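Local coordinates for protein myosin light chain 1 (Saccharomyces cerevisiae, PDB 1M45) that serves as a calmodulin-like light chain that binds IQ motifs of class II and class V myosins and of IQG1, supporting actomyosin ring assembly in cytokinesis, at residues A[3-15]-A[24-36]. Numbering follows the deposited sequence.
Sequences TRANKDIFTLFDK and DSLGDYLRAIGYN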
loop_
_atom_site.group_PDB
_atom_site.type_symbol
_atom_site.label_atom_id
_atom_site.label_comp_id
_atom_site.label_asym_id
_atom_site.label_seq_id
_atom_site.Cartn_x
_atom_site.Cartn_y
_atom_site.Cartn_z
ATOM N N THR A 3 10.794 -13.198 4.748
ATOM C CA THR A 3 10.817 -12.785 6.186
ATOM C C THR A 3 9.425 -12.582 6.747
ATOM O O THR A 3 9.127 -13.104 7.815
ATOM C CB THR A 3 11.608 -11.494 6.396
ATOM O OG1 THR A 3 12.982 -11.727 6.104
ATOM C CG2 THR A 3 11.620 -11.080 7.883
ATOM N N ARG A 4 8.593 -11.787 6.061
ATOM C CA ARG A 4 7.227 -11.571 6.550
ATOM C C ARG A 4 6.471 -12.880 6.417
ATOM O O ARG A 4 6.499 -13.523 5.352
ATOM C CB ARG A 4 6.535 -10.460 5.779
ATOM C CG ARG A 4 7.239 -9.124 5.911
ATOM C CD ARG A 4 6.655 -8.209 6.933
ATOM N NE ARG A 4 7.457 -6.994 7.127
ATOM C CZ ARG A 4 7.028 -5.915 7.774
ATOM N NH1 ARG A 4 5.810 -5.891 8.286
ATOM N NH2 ARG A 4 7.820 -4.861 7.926
ATOM N N ALA A 5 5.823 -13.281 7.506
ATOM C CA ALA A 5 5.138 -14.572 7.585
ATOM C C ALA A 5 3.847 -14.584 6.763
ATOM O O ALA A 5 3.177 -13.554 6.636
ATOM C CB ALA A 5 4.847 -14.929 9.066
ATOM N N ASN A 6 3.492 -15.764 6.268
ATOM C CA ASN A 6 2.281 -15.929 5.470
ATOM C C ASN A 6 1.024 -15.631 6.280
ATOM O O ASN A 6 0.104 -14.999 5.760
ATOM C CB ASN A 6 2.201 -17.337 4.856
ATOM C CG ASN A 6 0.921 -17.559 4.035
ATOM O OD1 ASN A 6 0.116 -18.461 4.331
ATOM N ND2 ASN A 6 0.742 -16.762 2.992
ATOM N N LYS A 7 0.989 -16.102 7.531
ATOM C CA LYS A 7 -0.155 -15.917 8.416
ATOM C C LYS A 7 -1.466 -16.325 7.733
ATOM O O LYS A 7 -2.499 -15.642 7.868
ATOM C CB LYS A 7 -0.222 -14.466 8.877
ATOM C CG LYS A 7 1.003 -14.010 9.675
ATOM C CD LYS A 7 0.781 -12.599 10.178
ATOM C CE LYS A 7 1.922 -12.123 11.076
ATOM N NZ LYS A 7 1.683 -10.687 11.454
ATOM N N ASP A 8 -1.395 -17.445 7.003
ATOM C CA ASP A 8 -2.536 -18.038 6.282
ATOM C C ASP A 8 -3.151 -17.141 5.217
ATOM O O ASP A 8 -4.324 -17.283 4.886
ATOM C CB ASP A 8 -3.650 -18.430 7.238
ATOM C CG ASP A 8 -4.529 -19.545 6.679
ATOM O OD1 ASP A 8 -4.049 -20.377 5.894
ATOM O OD2 ASP A 8 -5.700 -19.630 7.009
ATOM N N ILE A 9 -2.383 -16.180 4.727
ATOM C CA ILE A 9 -2.925 -15.283 3.734
ATOM C C ILE A 9 -2.969 -15.937 2.347
ATOM O O ILE A 9 -3.873 -15.680 1.558
ATOM C CB ILE A 9 -2.108 -13.988 3.717
ATOM C CG1 ILE A 9 -2.373 -13.185 4.986
ATOM C CG2 ILE A 9 -2.411 -13.170 2.441
ATOM C CD1 ILE A 9 -1.341 -12.031 5.175
ATOM N N PHE A 10 -2.003 -16.795 2.045
ATOM C CA PHE A 10 -1.936 -17.437 0.746
ATOM C C PHE A 10 -3.268 -18.095 0.322
ATOM O O PHE A 10 -3.648 -18.016 -0.850
ATOM C CB PHE A 10 -0.800 -18.448 0.731
ATOM C CG PHE A 10 -0.469 -18.981 -0.625
ATOM C CD1 PHE A 10 -1.086 -20.141 -1.094
ATOM C CD2 PHE A 10 0.453 -18.343 -1.455
ATOM C CE1 PHE A 10 -0.785 -20.644 -2.367
ATOM C CE2 PHE A 10 0.777 -18.849 -2.687
ATOM C CZ PHE A 10 0.147 -20.000 -3.160
ATOM N N THR A 11 -3.980 -18.705 1.270
ATOM C CA THR A 11 -5.250 -19.375 0.943
ATOM C C THR A 11 -6.310 -18.390 0.476
ATOM O O THR A 11 -7.175 -18.766 -0.326
ATOM C CB THR A 11 -5.821 -20.261 2.108
ATOM O OG1 THR A 11 -5.802 -19.524 3.334
ATOM C CG2 THR A 11 -4.917 -21.447 2.368
ATOM N N LEU A 12 -6.239 -17.140 0.914
ATOM C CA LEU A 12 -7.227 -16.145 0.477
ATOM C C LEU A 12 -6.993 -15.760 -0.982
ATOM O O LEU A 12 -7.924 -15.281 -1.683
ATOM C CB LEU A 12 -7.181 -14.894 1.370
ATOM C CG LEU A 12 -7.544 -15.044 2.837
ATOM C CD1 LEU A 12 -7.282 -13.730 3.579
ATOM C CD2 LEU A 12 -9.017 -15.460 2.926
ATOM N N PHE A 13 -5.754 -15.933 -1.438
ATOM C CA PHE A 13 -5.393 -15.665 -2.815
ATOM C C PHE A 13 -5.590 -16.906 -3.674
ATOM O O PHE A 13 -5.542 -16.825 -4.912
ATOM C CB PHE A 13 -3.934 -15.175 -2.913
ATOM C CG PHE A 13 -3.755 -13.732 -2.487
ATOM C CD1 PHE A 13 -3.623 -13.412 -1.173
ATOM C CD2 PHE A 13 -3.839 -12.709 -3.437
ATOM C CE1 PHE A 13 -3.487 -12.079 -0.764
ATOM C CE2 PHE A 13 -3.710 -11.364 -3.053
ATOM C CZ PHE A 13 -3.520 -11.063 -1.712
ATOM N N ASP A 14 -5.754 -18.055 -3.025
ATOM C CA ASP A 14 -5.946 -19.311 -3.763
ATOM C C ASP A 14 -7.226 -19.998 -3.279
ATOM O O ASP A 14 -7.202 -21.053 -2.654
ATOM C CB ASP A 14 -4.741 -20.209 -3.516
ATOM C CG ASP A 14 -4.845 -21.550 -4.223
ATOM O OD1 ASP A 14 -5.609 -21.666 -5.193
ATOM O OD2 ASP A 14 -4.192 -22.516 -3.832
ATOM N N LYS A 15 -8.365 -19.441 -3.623
ATOM C CA LYS A 15 -9.611 -20.039 -3.140
ATOM C C LYS A 15 -10.100 -21.221 -3.979
ATOM O O LYS A 15 -11.179 -21.775 -3.749
ATOM C CB LYS A 15 -10.675 -18.971 -3.004
ATOM C CG LYS A 15 -10.316 -17.975 -1.923
ATOM C CD LYS A 15 -11.415 -16.955 -1.744
ATOM C CE LYS A 15 -11.063 -16.039 -0.610
ATOM N NZ LYS A 15 -11.834 -14.783 -0.638
ATOM N N ASP A 24 0.058 -12.624 -11.526
ATOM C CA ASP A 24 -0.385 -11.234 -11.461
ATOM C C ASP A 24 -0.925 -10.817 -10.083
ATOM O O ASP A 24 -1.264 -9.651 -9.882
ATOM C CB ASP A 24 -1.419 -10.903 -12.543
ATOM C CG ASP A 24 -2.637 -11.796 -12.483
ATOM O OD1 ASP A 24 -3.332 -11.845 -11.459
ATOM O OD2 ASP A 24 -3.024 -12.459 -13.491
ATOM N N SER A 25 -1.005 -11.765 -9.151
ATOM C CA SER A 25 -1.455 -11.449 -7.806
ATOM C C SER A 25 -0.271 -11.284 -6.897
ATOM O O SER A 25 -0.455 -11.023 -5.695
ATOM C CB SER A 25 -2.341 -12.548 -7.216
ATOM O OG SER A 25 -3.628 -12.528 -7.759
ATOM N N LEU A 26 0.949 -11.406 -7.420
ATOM C CA LEU A 26 2.119 -11.405 -6.527
ATOM C C LEU A 26 2.258 -10.110 -5.776
ATOM O O LEU A 26 2.596 -10.126 -4.575
ATOM C CB LEU A 26 3.423 -11.749 -7.276
ATOM C CG LEU A 26 4.664 -11.661 -6.402
ATOM C CD1 LEU A 26 4.647 -12.659 -5.261
ATOM C CD2 LEU A 26 5.902 -11.910 -7.275
ATOM N N GLY A 27 2.019 -8.988 -6.473
ATOM C CA GLY A 27 2.135 -7.694 -5.811
ATOM C C GLY A 27 1.219 -7.560 -4.606
ATOM O O GLY A 27 1.637 -7.143 -3.522
ATOM N N ASP A 28 -0.046 -7.918 -4.790
ATOM C CA ASP A 28 -1.005 -7.825 -3.692
ATOM C C ASP A 28 -0.719 -8.801 -2.557
ATOM O O ASP A 28 -1.008 -8.510 -1.394
ATOM C CB ASP A 28 -2.414 -8.001 -4.256
ATOM C CG ASP A 28 -2.889 -6.782 -4.958
ATOM O OD1 ASP A 28 -3.948 -6.855 -5.631
ATOM O OD2 ASP A 28 -2.298 -5.700 -4.856
ATOM N N TYR A 29 -0.184 -9.972 -2.921
ATOM C CA TYR A 29 0.229 -10.932 -1.893
ATOM C C TYR A 29 1.342 -10.325 -1.043
ATOM O O TYR A 29 1.291 -10.400 0.172
ATOM C CB TYR A 29 0.689 -12.284 -2.476
ATOM C CG TYR A 29 1.183 -13.199 -1.420
ATOM C CD1 TYR A 29 0.296 -13.883 -0.610
ATOM C CD2 TYR A 29 2.542 -13.353 -1.207
ATOM C CE1 TYR A 29 0.760 -14.689 0.423
ATOM C CE2 TYR A 29 3.040 -14.125 -0.155
ATOM C CZ TYR A 29 2.140 -14.804 0.650
ATOM O OH TYR A 29 2.633 -15.567 1.686
ATOM N N LEU A 30 2.333 -9.725 -1.712
ATOM C CA LEU A 30 3.438 -9.107 -1.001
ATOM C C LEU A 30 2.936 -7.990 -0.105
ATOM O O LEU A 30 3.438 -7.785 1.017
ATOM C CB LEU A 30 4.482 -8.571 -1.989
ATOM C CG LEU A 30 5.246 -9.701 -2.693
ATOM C CD1 LEU A 30 6.126 -9.110 -3.812
ATOM C CD2 LEU A 30 6.078 -10.517 -1.728
ATOM N N ARG A 31 1.948 -7.258 -0.603
ATOM C CA ARG A 31 1.339 -6.206 0.216
ATOM C C ARG A 31 0.615 -6.800 1.407
ATOM O O ARG A 31 0.771 -6.331 2.531
ATOM C CB ARG A 31 0.357 -5.385 -0.624
ATOM C CG ARG A 31 1.051 -4.525 -1.649
ATOM C CD ARG A 31 0.116 -3.837 -2.668
ATOM N NE ARG A 31 0.930 -3.146 -3.672
ATOM C CZ ARG A 31 1.000 -3.395 -4.962
ATOM N NH1 ARG A 31 0.248 -4.333 -5.565
ATOM N NH2 ARG A 31 1.884 -2.683 -5.688
ATOM N N ALA A 32 -0.132 -7.880 1.175
ATOM C CA ALA A 32 -0.938 -8.461 2.255
ATOM C C ALA A 32 -0.084 -8.919 3.418
ATOM O O ALA A 32 -0.475 -8.805 4.570
ATOM C CB ALA A 32 -1.765 -9.628 1.706
ATOM N N ILE A 33 1.103 -9.450 3.113
ATOM C CA ILE A 33 1.972 -9.922 4.204
ATOM C C ILE A 33 2.792 -8.814 4.859
ATOM O O ILE A 33 3.531 -9.073 5.812
ATOM C CB ILE A 33 2.862 -11.120 3.744
ATOM C CG1 ILE A 33 3.878 -10.695 2.697
ATOM C CG2 ILE A 33 2.006 -12.284 3.291
ATOM C CD1 ILE A 33 4.883 -11.773 2.318
ATOM N N GLY A 34 2.703 -7.595 4.320
ATOM C CA GLY A 34 3.385 -6.507 5.038
ATOM C C GLY A 34 4.333 -5.611 4.254
ATOM O O GLY A 34 4.878 -4.660 4.841
ATOM N N TYR A 35 4.587 -5.921 2.995
ATOM C CA TYR A 35 5.463 -5.071 2.174
ATOM C C TYR A 35 4.671 -3.993 1.419
ATOM O O TYR A 35 3.430 -4.037 1.343
ATOM C CB TYR A 35 6.282 -5.936 1.211
ATOM C CG TYR A 35 7.114 -6.966 1.911
ATOM C CD1 TYR A 35 6.864 -8.327 1.727
ATOM C CD2 TYR A 35 8.193 -6.585 2.707
ATOM C CE1 TYR A 35 7.681 -9.285 2.328
ATOM C CE2 TYR A 35 8.997 -7.534 3.319
ATOM C CZ TYR A 35 8.727 -8.867 3.125
ATOM O OH TYR A 35 9.530 -9.775 3.738
ATOM N N ASN A 36 5.373 -3.009 0.858
ATOM C CA ASN A 36 4.726 -1.936 0.118
ATOM C C ASN A 36 5.454 -1.677 -1.175
ATOM O O ASN A 36 5.883 -0.541 -1.413
ATOM C CB ASN A 36 4.645 -0.660 0.966
ATOM C CG ASN A 36 3.983 -0.915 2.302
ATOM O OD1 ASN A 36 2.770 -1.118 2.369
ATOM N ND2 ASN A 36 4.764 -0.854 3.374
HETATM O O HOH W 1 3.562 -7.885 8.523
HETATM O O HOH W 2 2.629 -11.099 7.610
HETATM O O HOH W 3 -4.856 -14.783 -6.578
#
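Y29 meets F13 edge-to-face: its CD1 side is turned to the F13 ring, planes at 82° and centroids 5.8 Å apart. Its own CA sits over the same F13 ring, a CH-pi contact of 4.2 Å to the centroid. F10 in turn directs its edge at the face of Y29, offset, which completes a three-ring aromatic cluster. With CG anti to the backbone N (chi1 176°), the Y29 ring leans from helix 26-32 back to segment 3-15. Beside the cluster I9 splits its branches: CG2 lies 3.7 Å from A32 CB, while CD1 reaches I33 CG2. Here the short entering helix 10-13 and the exiting helix 26-32 of the first EF-hand pack together; I21 of the intervening strand 20-22 touches all three rings, and the bound IQ peptide packs on L12, D28 and A32. Helix 26-32 closes in a Schellman motif at G34, whose positive phi suits glycine. Around this end R4 CD lies 4.3 Å above the plane of the Y35 ring, offset toward its rim, and R4 N donates to Y35 OH (3.2 Å, 162°). Three waters bridge the segments: I33 O accepts from one water held by R4 NH1 and from a second bound to A5 O, while a third, 2.7 Å from F13 O, also bonds S25 OG. R4 NH2 is hydrogen-bonded to Q148 OE1 at the C-terminus.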